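Translation initiation factor eIF-2B (Pyrococcus horikoshii, PDB 1VB5) probably catalyses the exchange of GDP for GTP on initiation factor 2, serving as a regulatory subunit of the archaeal factor 2B. Local coordinates at residues 46-51 / 70-75; 109-114 / 177-182; 218-223 / 263-268; 235-240 / 248-253. One frame throughout, in Å; residues are numbered along the deposited sequence.

Contact 1: residues 46-51 / 70-75; sequences DAIMEL and RFIPVT
Ile48 and Met49 carry the side of helix 41-58 that meets residues 72-75, where the chain leaves helix 63-71; this is packing inside the helical N-terminal part of the molecule. No hydrogen bond spans the two segments, and the fit is made by aliphatic and thioether groups and by methyl contacts to the loop backbone. Ile48 comes first and sends two branches across. With chi1 at -61°, CG1 lies beside the backbone N and CG2 anti to it; Ile48 CG2 touches Ile72 CG2 at 3.6 Å, the two side chains meeting at a slant. The other branch runs on fully extended (chi2 177°), which carries CD1 out to the backbone of the loop: it lies 3.5 Å from Pro73 O and equally 3.5 Å from Thr75 O, a methyl set against two carbonyl oxygens. Leu35 of helix 21-38 also touches Ile48, while Phe32 of that helix reaches Ile72, so the buried half of the contact belongs to a small core shared by several helices. The loop is tied back further by Arg52, whose NH2 bonds to Ile72 O. One residue on, Met49 covers the outer side. Its chain bends at CB-CG and again at CG-SD, bringing sulfur across the isopropyl group of Val74 at about a right angle. Met49 SD sits 3.5 Å from Val74 CG2, with Val74 CG1 farther off at 4.1 Å.

Contact 2: residues 109-114 / 177-182; sequences DGDVII and EASIAI
Ile113 and Ile114 pair in parallel with Ile180 and Ala181, joining strands 111-115 and 180-183, the two central neighbours of a Rossmann-like sheet with strand order 3-2-1-4-5. The short strand segments twist by 39° relative to each other. At the buried end the packing is close. Ile114 N donates to Ile180 O at 3.1 Å, and Ile114 O in turn receives Ile182 N, so this residue is held on both its backbone groups. On one face of the sheet Ile113 and Ile180 lie side by side, pointing the same way. On the other, Ile114 CG2 fits against two methyls, Ala181 CB at 3.6 Å and Ala178 CB at 3.7 Å; a chi1 of -174° sends CG1 away and turns this branch toward them.

Toward the start of the strands the pair becomes more polar and partly exposed. The loose side is at Glu177, which directs its carboxylate away into an exposed position, offering Val112 only its carbonyl oxygen. Ser179 grips Val112 by both its backbone groups: Ser179 N donates to Val112 O at 2.9 Å, and Ser179 OG accepts from Val112 N at 3.0 Å in a nearly straight bond (166°). The same hydroxyl donates to Asp111 OD1, an oxygen modelled so near that the exact length is doubtful. Asp111 OD2 is taken by Asp108 N. With an alanine at position Asp111, the Ser179 hydroxyl would probably lose its acceptor and be freer to turn, and Asp108 N would lose its mate. Ile180 CG2 lies over one face of the carboxylate, 3.7 Å from Asp111 CG.

Contact 3: residues 218-223 / 263-268; sequences AETYKF and ITELGI
Ala218 N donates to Ile263 O at 3.0 Å, where the two backbones draw together before residues 263-268 enter a type I turn from Thr264 to Gly267. Glu265, on that turn, reaches back across. Its chain starts between the backbone N and carbonyl carbon (chi1 70°) and bends again at chi2, bringing the carboxylate up to Thr220, the first residue of the 3-10 segment 220-222. Glu265 OE1 accepts from Thr220 N at 2.9 Å through its syn lone pair, while Glu265 OE2 makes a weak bond to the same N-H at 3.4 Å. A leucine in place of Glu265 would probably leave Thr220 N without this acceptor and weaken the tie between the 3-10 segment and the turn. Thr264 uses its two branches differently. CG2 touches Phe223 CZ at 3.7 Å, the side chains crossing at about a right angle, and also lies against Ala218 O. The hydroxyl stays at home: Thr264 OG1 accepts from Leu266 N at 3.1 Å and donates to Gly267 O, which also receives Thr264 N. The result is an ST turn within the tight beta hairpin of strands 261-264 and 267-269, at the antiparallel edge of the Rossmann-like sheet.

Contact 4: residues 235-240 / 248-253; sequences MERDLI and NVLFDV
Arg237 and Leu250 face each other beside a single beta bridge, that of Glu236 with Val249, in an arm whose two roughly antiparallel limbs run out toward the small hairpin 240-241/244-245. The firm backbone bond is Leu250 N to Met235 O, 3.0 Å; the bond from Arg237 N to Asn248 O is weak, and the position of that oxygen is less sure.

Arg237 can be followed outward. Its CB lies 3.7 Å from Asn248 ND2, the amide nitrogen that also makes a weak bond to Arg237 O. From CG onward one methyl of Leu250 accompanies the chain, the two side chains crossing at about a right angle: CG is 3.4 Å and CD 3.7 Å from Leu250 CD1. A bend at chi3 (-143°) keeps the end of the chain near it, with NE at 3.1 Å and CZ at 3.6 Å from the same Leu250 CD1, which approaches the guanidinium obliquely. At the tip, Arg237 NH2 still lies 3.8 Å from Leu250 CD1, and NH1 comes close to the like charge of Arg17. Met235 CE lies over one face of the guanidinium, offset toward the rim.

The arm also faces the second subunit, where Leu239 packs on Thr167 and Val249 on Gln170 of that other chain. At the inner end, Met235 CB meets the edge of the Phe251 ring, 3.9 Å from Phe251 CE1.

In the fold
From the N terminus, contact 1 comes first, closing a short, mostly helical loop between helices 41-58 and 63-71. Helix 78-106 then leads to the Rossmann-like sheet, where contact 2 joins the first and fourth strands around the helices and strands between them. Contact 3 closes a later loop, tying the chain beyond strand 214-217 to the edge hairpin of that same sheet; its nearest atoms lie about 5 Å from those of contact 2. Contact 4 is nested inside that loop and closes the projecting arm beside the second subunit. The others follow in series and none cross. Contacts 1 and 2 lie about 43 Å apart between centres.

Contact 1: residues 46-51 / 70-75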
loop_
_atom_site.group_PDB
_atom_site.type_symbol
_atom_site.label_atom_id
_atom_site.label_comp_id
_atom_site.label_asym_id
_atom_site.label_seq_id
_atom_site.Cartn_x
_atom_site.Cartn_y
_atom_site.Cartn_z
ATOM N N ASP B 46 -21.616 36.504 14.122
ATOM C CA ASP B 46 -20.161 36.363 14.175
ATOM C C ASP B 46 -19.748 34.948 14.565
ATOM O O ASP B 46 -18.742 34.431 14.075
ATOM C CB ASP B 46 -19.543 37.361 15.161
ATOM C CG ASP B 46 -19.721 38.801 14.723
ATOM O OD1 ASP B 46 -19.727 39.057 13.498
ATOM O OD2 ASP B 46 -19.839 39.680 15.603
ATOM N N ALA B 47 -20.524 34.327 15.447
ATOM C CA ALA B 47 -20.232 32.969 15.891
ATOM C C ALA B 47 -20.331 31.996 14.720
ATOM O O ALA B 47 -19.550 31.053 14.620
ATOM C CB ALA B 47 -21.196 32.561 16.984
ATOM N N ILE B 48 -21.299 32.226 13.839
ATOM C CA ILE B 48 -21.485 31.368 12.677
ATOM C C ILE B 48 -20.304 31.534 11.719
ATOM O O ILE B 48 -19.863 30.575 11.086
ATOM C CB ILE B 48 -22.807 31.702 11.949
ATOM C CG1 ILE B 48 -23.988 31.460 12.897
ATOM C CG2 ILE B 48 -22.958 30.839 10.704
ATOM C CD1 ILE B 48 -25.340 31.813 12.311
ATOM N N MET B 49 -19.794 32.756 11.625
ATOM C CA MET B 49 -18.655 33.048 10.761
ATOM C C MET B 49 -17.429 32.304 11.272
ATOM O O MET B 49 -16.654 31.748 10.494
ATOM C CB MET B 49 -18.369 34.550 10.753
ATOM C CG MET B 49 -19.452 35.390 10.108
ATOM S SD MET B 49 -19.400 35.305 8.313
ATOM C CE MET B 49 -18.614 36.881 7.943
ATOM N N GLU B 50 -17.260 32.300 12.590
ATOM C CA GLU B 50 -16.128 31.633 13.209
ATOM C C GLU B 50 -16.251 30.115 13.112
ATOM O O GLU B 50 -15.269 29.429 12.835
ATOM C CB GLU B 50 -16.002 32.056 14.678
ATOM C CG GLU B 50 -14.780 31.477 15.383
ATOM C CD GLU B 50 -14.540 32.091 16.753
ATOM O OE1 GLU B 50 -15.413 31.950 17.635
ATOM O OE2 GLU B 50 -13.473 32.717 16.946
ATOM N N LEU B 51 -17.453 29.592 13.341
ATOM C CA LEU B 51 -17.662 28.151 13.267
ATOM C C LEU B 51 -17.479 27.669 11.829
ATOM O O LEU B 51 -16.986 26.567 11.596
ATOM C CB LEU B 51 -19.056 27.775 13.781
ATOM C CG LEU B 51 -19.326 26.268 13.863
ATOM C CD1 LEU B 51 -18.223 25.592 14.668
ATOM C CD2 LEU B 51 -20.684 26.016 14.501
ATOM N N ARG B 70 -21.054 26.613 3.873
ATOM C CA ARG B 70 -21.722 27.550 2.974
ATOM C C ARG B 70 -23.236 27.384 3.017
ATOM O O ARG B 70 -23.973 28.289 2.635
ATOM C CB ARG B 70 -21.249 27.361 1.528
ATOM C CG ARG B 70 -19.763 27.589 1.304
ATOM C CD ARG B 70 -19.293 28.903 1.899
ATOM N NE ARG B 70 -17.926 29.212 1.488
ATOM C CZ ARG B 70 -17.121 30.052 2.129
ATOM N NH1 ARG B 70 -17.541 30.673 3.226
ATOM N NH2 ARG B 70 -15.897 30.273 1.671
ATOM N N PHE B 71 -23.691 26.223 3.472
ATOM C CA PHE B 71 -25.119 25.949 3.558
ATOM C C PHE B 71 -25.746 26.702 4.730
ATOM O O PHE B 71 -26.882 27.170 4.644
ATOM C CB PHE B 71 -25.361 24.451 3.730
ATOM C CG PHE B 71 -26.796 24.049 3.551
ATOM C CD1 PHE B 71 -27.357 23.976 2.279
ATOM C CD2 PHE B 71 -27.596 23.763 4.654
ATOM C CE1 PHE B 71 -28.700 23.624 2.107
ATOM C CE2 PHE B 71 -28.939 23.409 4.492
ATOM C CZ PHE B 71 -29.491 23.340 3.218
ATOM N N ILE B 72 -25.003 26.806 5.827
ATOM C CA ILE B 72 -25.487 27.510 7.009
ATOM C C ILE B 72 -25.355 29.010 6.771
ATOM O O ILE B 72 -24.256 29.528 6.600
ATOM C CB ILE B 72 -24.693 27.100 8.279
ATOM C CG1 ILE B 72 -25.220 25.767 8.822
ATOM C CG2 ILE B 72 -24.858 28.154 9.367
ATOM C CD1 ILE B 72 -25.355 24.677 7.803
ATOM N N PRO B 73 -26.487 29.727 6.753
ATOM C CA PRO B 73 -26.485 31.173 6.527
ATOM C C PRO B 73 -25.975 31.981 7.707
ATOM O O PRO B 73 -26.107 31.568 8.859
ATOM C CB PRO B 73 -27.950 31.470 6.237
ATOM C CG PRO B 73 -28.646 30.519 7.163
ATOM C CD PRO B 73 -27.863 29.230 6.945
ATOM N N VAL B 74 -25.377 33.130 7.410
ATOM C CA VAL B 74 -24.892 34.020 8.451
ATOM C C VAL B 74 -26.134 34.842 8.788
ATOM O O VAL B 74 -26.464 35.810 8.098
ATOM C CB VAL B 74 -23.769 34.938 7.930
ATOM C CG1 VAL B 74 -23.359 35.926 9.010
ATOM C CG2 VAL B 74 -22.568 34.098 7.506
ATOM N N THR B 75 -26.834 34.426 9.836
ATOM C CA THR B 75 -28.068 35.082 10.252
ATOM C C THR B 75 -28.119 35.243 11.765
ATOM O O THR B 75 -27.328 34.634 12.490
ATOM C CB THR B 75 -29.281 34.243 9.809
ATOM O OG1 THR B 75 -30.497 34.895 10.192
ATOM C CG2 THR B 75 -29.227 32.870 10.459
#

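Contact 2: residues 109-114 / 177-182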
loop_
_atom_site.group_PDB
_atom_site.type_symbol
_atom_site.label_atom_id
_atom_site.label_comp_id
_atom_site.label_asym_id
_atom_site.label_seq_id
_atom_site.Cartn_x
_atom_site.Cartn_y
_atom_site.Cartn_z
ATOM N N ASP B 109 -24.283 -9.906 -10.470
ATOM C CA ASP B 109 -24.099 -11.229 -9.885
ATOM C C ASP B 109 -22.746 -11.777 -10.266
ATOM O O ASP B 109 -22.321 -11.651 -11.415
ATOM C CB ASP B 109 -25.176 -12.196 -10.381
ATOM C CG ASP B 109 -26.416 -12.170 -9.522
ATOM O OD1 ASP B 109 -26.299 -12.470 -8.315
ATOM O OD2 ASP B 109 -27.504 -11.852 -10.051
ATOM N N GLY B 110 -22.171 -12.102 -9.240
ATOM C CA GLY B 110 -20.904 -12.738 -9.559
ATOM C C GLY B 110 -19.711 -11.796 -9.434
ATOM O O GLY B 110 -18.564 -12.201 -9.622
ATOM N N ASP B 111 -19.978 -10.531 -9.121
ATOM C CA ASP B 111 -18.913 -9.539 -8.971
ATOM C C ASP B 111 -17.987 -9.824 -7.792
ATOM O O ASP B 111 -18.377 -10.445 -6.801
ATOM C CB ASP B 111 -19.494 -8.137 -8.740
ATOM C CG ASP B 111 -19.582 -7.299 -10.008
ATOM O OD1 ASP B 111 -18.768 -7.487 -10.939
ATOM O OD2 ASP B 111 -20.463 -6.416 -10.051
ATOM N N VAL B 112 -16.751 -9.361 -7.919
ATOM C CA VAL B 112 -15.774 -9.446 -6.849
ATOM C C VAL B 112 -15.378 -7.979 -6.733
ATOM O O VAL B 112 -14.689 -7.442 -7.598
ATOM C CB VAL B 112 -14.553 -10.295 -7.216
ATOM C CG1 VAL B 112 -13.489 -10.157 -6.122
ATOM C CG2 VAL B 112 -14.967 -11.766 -7.350
ATOM N N ILE B 113 -15.931 -7.325 -5.770
ATOM C CA ILE B 113 -15.703 -5.901 -5.542
ATOM C C ILE B 113 -14.489 -5.620 -4.661
ATOM O O ILE B 113 -14.369 -6.167 -3.568
ATOM C CB ILE B 113 -16.936 -5.258 -4.867
ATOM C CG1 ILE B 113 -18.203 -5.593 -5.661
ATOM C CG2 ILE B 113 -16.754 -3.748 -4.766
ATOM C CD1 ILE B 113 -19.496 -5.248 -4.920
ATOM N N ILE B 114 -13.586 -4.772 -5.136
ATOM C CA ILE B 114 -12.417 -4.425 -4.343
ATOM C C ILE B 114 -12.575 -2.972 -3.937
ATOM O O ILE B 114 -13.052 -2.145 -4.723
ATOM C CB ILE B 114 -11.093 -4.615 -5.132
ATOM C CG1 ILE B 114 -9.902 -4.371 -4.204
ATOM C CG2 ILE B 114 -11.036 -3.660 -6.311
ATOM C CD1 ILE B 114 -8.571 -4.867 -4.759
ATOM N N GLU B 177 -8.024 -10.094 -9.420
ATOM C CA GLU B 177 -9.135 -10.981 -9.094
ATOM C C GLU B 177 -10.480 -10.253 -9.126
ATOM O O GLU B 177 -11.521 -10.865 -9.342
ATOM C CB GLU B 177 -8.926 -11.581 -7.699
ATOM C CG GLU B 177 -7.516 -12.093 -7.441
ATOM C CD GLU B 177 -7.174 -13.332 -8.251
ATOM O OE1 GLU B 177 -5.983 -13.719 -8.266
ATOM O OE2 GLU B 177 -8.093 -13.925 -8.864
ATOM N N ALA B 178 -10.452 -8.946 -8.899
ATOM C CA ALA B 178 -11.673 -8.150 -8.873
ATOM C C ALA B 178 -12.285 -7.990 -10.251
ATOM O O ALA B 178 -11.596 -8.128 -11.259
ATOM C CB ALA B 178 -11.387 -6.777 -8.277
ATOM N N SER B 179 -13.581 -7.700 -10.287
ATOM C CA SER B 179 -14.286 -7.484 -11.544
ATOM C C SER B 179 -14.720 -6.018 -11.587
ATOM O O SER B 179 -15.129 -5.503 -12.633
ATOM C CB SER B 179 -15.517 -8.384 -11.630
ATOM O OG SER B 179 -16.437 -8.067 -10.600
ATOM N N ILE B 180 -14.631 -5.356 -10.438
ATOM C CA ILE B 180 -15.007 -3.955 -10.333
ATOM C C ILE B 180 -14.495 -3.367 -9.026
ATOM O O ILE B 180 -14.406 -4.059 -8.016
ATOM C CB ILE B 180 -16.548 -3.783 -10.417
ATOM C CG1 ILE B 180 -16.917 -2.301 -10.375
ATOM C CG2 ILE B 180 -17.223 -4.520 -9.274
ATOM C CD1 ILE B 180 -18.392 -2.031 -10.690
ATOM N N ALA B 181 -14.146 -2.088 -9.062
ATOM C CA ALA B 181 -13.642 -1.394 -7.891
ATOM C C ALA B 181 -14.599 -0.255 -7.547
ATOM O O ALA B 181 -15.083 0.453 -8.435
ATOM C CB ALA B 181 -12.244 -0.842 -8.172
ATOM N N ILE B 182 -14.872 -0.094 -6.255
ATOM C CA ILE B 182 -15.758 0.952 -5.775
ATOM C C ILE B 182 -15.172 1.557 -4.509
ATOM O O ILE B 182 -15.060 0.879 -3.489
ATOM C CB ILE B 182 -17.171 0.401 -5.445
ATOM C CG1 ILE B 182 -17.808 -0.201 -6.698
ATOM C CG2 ILE B 182 -18.057 1.520 -4.908
ATOM C CD1 ILE B 182 -19.204 -0.777 -6.469
#

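Contact 3: residues 218-223 / 263-268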
loop_
_atom_site.group_PDB
_atom_site.type_symbol
_atom_site.label_atom_id
_atom_site.label_comp_id
_atom_site.label_asym_id
_atom_site.label_seq_id
_atom_site.Cartn_x
_atom_site.Cartn_y
_atom_site.Cartn_z
ATOM N N ALA B 218 -19.638 9.318 -4.529
ATOM C CA ALA B 218 -19.579 10.605 -3.851
ATOM C C ALA B 218 -20.870 11.397 -3.978
ATOM O O ALA B 218 -21.298 11.726 -5.081
ATOM C CB ALA B 218 -18.421 11.426 -4.401
ATOM N N GLU B 219 -21.499 11.699 -2.845
ATOM C CA GLU B 219 -22.722 12.484 -2.879
ATOM C C GLU B 219 -22.334 13.879 -3.358
ATOM O O GLU B 219 -21.183 14.299 -3.219
ATOM C CB GLU B 219 -23.369 12.578 -1.489
ATOM C CG GLU B 219 -23.925 11.262 -0.970
ATOM C CD GLU B 219 -22.900 10.446 -0.194
ATOM O OE1 GLU B 219 -21.687 10.681 -0.367
ATOM O OE2 GLU B 219 -23.313 9.559 0.586
ATOM N N THR B 220 -23.305 14.584 -3.924
ATOM C CA THR B 220 -23.096 15.929 -4.435
ATOM C C THR B 220 -22.487 16.916 -3.432
ATOM O O THR B 220 -21.758 17.828 -3.822
ATOM C CB THR B 220 -24.434 16.480 -4.985
ATOM O OG1 THR B 220 -24.641 15.957 -6.304
ATOM C CG2 THR B 220 -24.438 17.990 -5.020
ATOM N N TYR B 221 -22.769 16.745 -2.144
ATOM C CA TYR B 221 -22.215 17.666 -1.160
ATOM C C TYR B 221 -20.726 17.399 -0.922
ATOM O O TYR B 221 -20.099 18.040 -0.081
ATOM C CB TYR B 221 -23.017 17.617 0.156
ATOM C CG TYR B 221 -22.957 16.311 0.917
ATOM C CD1 TYR B 221 -21.836 15.974 1.678
ATOM C CD2 TYR B 221 -24.013 15.403 0.863
ATOM C CE1 TYR B 221 -21.767 14.764 2.363
ATOM C CE2 TYR B 221 -23.953 14.188 1.542
ATOM C CZ TYR B 221 -22.827 13.876 2.287
ATOM O OH TYR B 221 -22.753 12.665 2.942
ATOM N N LYS B 222 -20.163 16.458 -1.678
ATOM C CA LYS B 222 -18.738 16.149 -1.559
ATOM C C LYS B 222 -17.969 16.760 -2.727
ATOM O O LYS B 222 -16.745 16.640 -2.815
ATOM C CB LYS B 222 -18.515 14.634 -1.497
ATOM C CG LYS B 222 -18.983 14.030 -0.183
ATOM C CD LYS B 222 -18.820 12.523 -0.143
ATOM C CE LYS B 222 -19.022 11.999 1.273
ATOM N NZ LYS B 222 -18.834 10.525 1.346
ATOM N N PHE B 223 -18.700 17.413 -3.627
ATOM C CA PHE B 223 -18.090 18.079 -4.775
ATOM C C PHE B 223 -17.712 19.491 -4.330
ATOM O O PHE B 223 -18.565 20.236 -3.842
ATOM C CB PHE B 223 -19.084 18.176 -5.944
ATOM C CG PHE B 223 -19.285 16.884 -6.696
ATOM C CD1 PHE B 223 -19.714 15.737 -6.042
ATOM C CD2 PHE B 223 -19.073 16.831 -8.073
ATOM C CE1 PHE B 223 -19.936 14.547 -6.747
ATOM C CE2 PHE B 223 -19.291 15.651 -8.787
ATOM C CZ PHE B 223 -19.725 14.504 -8.118
ATOM N N ILE B 263 -20.472 7.947 -8.765
ATOM C CA ILE B 263 -21.843 7.610 -8.399
ATOM C C ILE B 263 -22.398 8.655 -7.450
ATOM O O ILE B 263 -21.931 8.784 -6.322
ATOM C CB ILE B 263 -21.903 6.225 -7.720
ATOM C CG1 ILE B 263 -21.151 5.199 -8.576
ATOM C CG2 ILE B 263 -23.357 5.784 -7.554
ATOM C CD1 ILE B 263 -20.973 3.849 -7.923
ATOM N N THR B 264 -23.379 9.422 -7.914
ATOM C CA THR B 264 -23.983 10.453 -7.069
ATOM C C THR B 264 -25.454 10.118 -6.852
ATOM O O THR B 264 -25.990 9.210 -7.490
ATOM C CB THR B 264 -23.915 11.848 -7.719
ATOM O OG1 THR B 264 -24.851 11.906 -8.805
ATOM C CG2 THR B 264 -22.509 12.134 -8.240
ATOM N N GLU B 265 -26.107 10.865 -5.965
ATOM C CA GLU B 265 -27.516 10.630 -5.682
ATOM C C GLU B 265 -28.367 11.066 -6.875
ATOM O O GLU B 265 -29.553 10.760 -6.935
ATOM C CB GLU B 265 -27.956 11.384 -4.413
ATOM C CG GLU B 265 -28.010 12.902 -4.554
ATOM C CD GLU B 265 -26.668 13.578 -4.332
ATOM O OE1 GLU B 265 -25.614 12.929 -4.529
ATOM O OE2 GLU B 265 -26.670 14.776 -3.975
ATOM N N LEU B 266 -27.747 11.771 -7.822
ATOM C CA LEU B 266 -28.435 12.246 -9.025
ATOM C C LEU B 266 -28.117 11.357 -10.221
ATOM O O LEU B 266 -28.581 11.608 -11.331
ATOM C CB LEU B 266 -28.009 13.682 -9.353
ATOM C CG LEU B 266 -28.228 14.752 -8.277
ATOM C CD1 LEU B 266 -27.614 16.076 -8.720
ATOM C CD2 LEU B 266 -29.721 14.901 -8.017
ATOM N N GLY B 267 -27.321 10.321 -9.995
ATOM C CA GLY B 267 -26.954 9.425 -11.077
ATOM C C GLY B 267 -25.444 9.351 -11.223
ATOM O O GLY B 267 -24.708 10.060 -10.540
ATOM N N ILE B 268 -24.978 8.489 -12.116
ATOM C CA ILE B 268 -23.547 8.338 -12.333
ATOM C C ILE B 268 -23.038 9.392 -13.316
ATOM O O ILE B 268 -23.455 9.436 -14.471
ATOM C CB ILE B 268 -23.226 6.926 -12.862
ATOM C CG1 ILE B 268 -23.773 5.886 -11.876
ATOM C CG2 ILE B 268 -21.719 6.773 -13.063
ATOM C CD1 ILE B 268 -23.566 4.437 -12.286
#

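Contact 4: residues 235-240 / 248-253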
loop_
_atom_site.group_PDB
_atom_site.type_symbol
_atom_site.label_atom_id
_atom_site.label_comp_id
_atom_site.label_asym_id
_atom_site.label_seq_id
_atom_site.Cartn_x
_atom_site.Cartn_y
_atom_site.Cartn_z
ATOM N N MET B 235 -4.352 16.539 4.496
ATOM C CA MET B 235 -4.136 16.488 5.940
ATOM C C MET B 235 -3.176 15.383 6.382
ATOM O O MET B 235 -3.124 14.305 5.785
ATOM C CB MET B 235 -5.485 16.338 6.659
ATOM C CG MET B 235 -5.415 16.490 8.174
ATOM S SD MET B 235 -7.048 16.530 8.967
ATOM C CE MET B 235 -7.290 14.795 9.385
ATOM N N GLU B 236 -2.423 15.661 7.442
ATOM C CA GLU B 236 -1.450 14.716 7.973
ATOM C C GLU B 236 -1.536 14.630 9.504
ATOM O O GLU B 236 -1.873 15.614 10.166
ATOM C CB GLU B 236 -0.044 15.164 7.562
ATOM C CG GLU B 236 1.032 14.117 7.752
ATOM C CD GLU B 236 2.431 14.636 7.446
ATOM O OE1 GLU B 236 2.577 15.469 6.523
ATOM O OE2 GLU B 236 3.383 14.196 8.127
ATOM N N ARG B 237 -1.248 13.451 10.053
ATOM C CA ARG B 237 -1.252 13.236 11.503
ATOM C C ARG B 237 0.097 12.634 11.879
ATOM O O ARG B 237 0.741 11.986 11.055
ATOM C CB ARG B 237 -2.324 12.230 11.941
ATOM C CG ARG B 237 -3.774 12.589 11.698
ATOM C CD ARG B 237 -4.648 11.462 12.262
ATOM N NE ARG B 237 -5.837 11.190 11.458
ATOM C CZ ARG B 237 -6.960 11.896 11.510
ATOM N NH1 ARG B 237 -7.062 12.929 12.340
ATOM N NH2 ARG B 237 -7.983 11.572 10.726
ATOM N N ASP B 238 0.514 12.830 13.124
ATOM C CA ASP B 238 1.777 12.269 13.594
ATOM C C ASP B 238 1.651 10.754 13.727
ATOM O O ASP B 238 0.598 10.241 14.111
ATOM C CB ASP B 238 2.152 12.875 14.946
ATOM C CG ASP B 238 2.741 14.264 14.817
ATOM O OD1 ASP B 238 2.311 15.010 13.912
ATOM O OD2 ASP B 238 3.627 14.616 15.626
ATOM N N LEU B 239 2.726 10.042 13.403
ATOM C CA LEU B 239 2.728 8.583 13.491
ATOM C C LEU B 239 4.096 8.051 13.905
ATOM O O LEU B 239 5.134 8.541 13.452
ATOM C CB LEU B 239 2.321 7.973 12.145
ATOM C CG LEU B 239 2.423 6.449 11.990
ATOM C CD1 LEU B 239 1.434 5.756 12.916
ATOM C CD2 LEU B 239 2.147 6.070 10.548
ATOM N N ILE B 240 4.085 7.048 14.778
ATOM C CA ILE B 240 5.307 6.417 15.264
ATOM C C ILE B 240 5.084 4.919 15.468
ATOM O O ILE B 240 4.111 4.506 16.095
ATOM C CB ILE B 240 5.773 7.025 16.608
ATOM C CG1 ILE B 240 6.125 8.500 16.424
ATOM C CG2 ILE B 240 6.995 6.275 17.127
ATOM C CD1 ILE B 240 6.648 9.166 17.687
ATOM N N ASN B 248 2.961 10.590 7.596
ATOM C CA ASN B 248 1.610 10.056 7.464
ATOM C C ASN B 248 0.614 11.006 6.807
ATOM O O ASN B 248 -0.236 11.592 7.481
ATOM C CB ASN B 248 1.112 9.626 8.855
ATOM C CG ASN B 248 -0.305 9.069 8.842
ATOM O OD1 ASN B 248 -0.698 8.324 7.943
ATOM N ND2 ASN B 248 -1.074 9.414 9.867
ATOM N N VAL B 249 0.736 11.165 5.492
ATOM C CA VAL B 249 -0.173 12.013 4.728
ATOM C C VAL B 249 -1.381 11.113 4.509
ATOM O O VAL B 249 -1.297 10.101 3.804
ATOM C CB VAL B 249 0.443 12.422 3.363
ATOM C CG1 VAL B 249 -0.533 13.300 2.579
ATOM C CG2 VAL B 249 1.754 13.173 3.589
ATOM N N LEU B 250 -2.500 11.480 5.122
ATOM C CA LEU B 250 -3.713 10.672 5.061
ATOM C C LEU B 250 -4.507 10.646 3.766
ATOM O O LEU B 250 -5.243 9.691 3.518
ATOM C CB LEU B 250 -4.642 11.074 6.208
ATOM C CG LEU B 250 -4.108 10.789 7.616
ATOM C CD1 LEU B 250 -4.816 11.679 8.613
ATOM C CD2 LEU B 250 -4.295 9.313 7.959
ATOM N N PHE B 251 -4.374 11.672 2.933
ATOM C CA PHE B 251 -5.143 11.684 1.699
ATOM C C PHE B 251 -4.325 11.874 0.438
ATOM O O PHE B 251 -3.241 12.460 0.454
ATOM C CB PHE B 251 -6.243 12.749 1.772
ATOM C CG PHE B 251 -7.078 12.658 3.016
ATOM C CD1 PHE B 251 -6.713 13.347 4.165
ATOM C CD2 PHE B 251 -8.210 11.856 3.051
ATOM C CE1 PHE B 251 -7.468 13.239 5.338
ATOM C CE2 PHE B 251 -8.969 11.739 4.215
ATOM C CZ PHE B 251 -8.596 12.432 5.359
ATOM N N ASP B 252 -4.868 11.361 -0.658
ATOM C CA ASP B 252 -4.217 11.442 -1.947
ATOM C C ASP B 252 -5.157 11.966 -3.008
ATOM O O ASP B 252 -6.322 12.254 -2.737
ATOM C CB ASP B 252 -3.730 10.062 -2.371
ATOM C CG ASP B 252 -4.866 9.155 -2.890
ATOM O OD1 ASP B 252 -5.827 8.873 -2.149
ATOM O OD2 ASP B 252 -4.785 8.709 -4.051
ATOM N N VAL B 253 -4.635 12.052 -4.227
ATOM C CA VAL B 253 -5.389 12.543 -5.366
ATOM C C VAL B 253 -5.348 11.583 -6.556
ATOM O O VAL B 253 -4.275 11.160 -6.994
ATOM C CB VAL B 253 -4.839 13.904 -5.822
ATOM C CG1 VAL B 253 -5.701 14.466 -6.946
ATOM C CG2 VAL B 253 -4.798 14.861 -4.646
#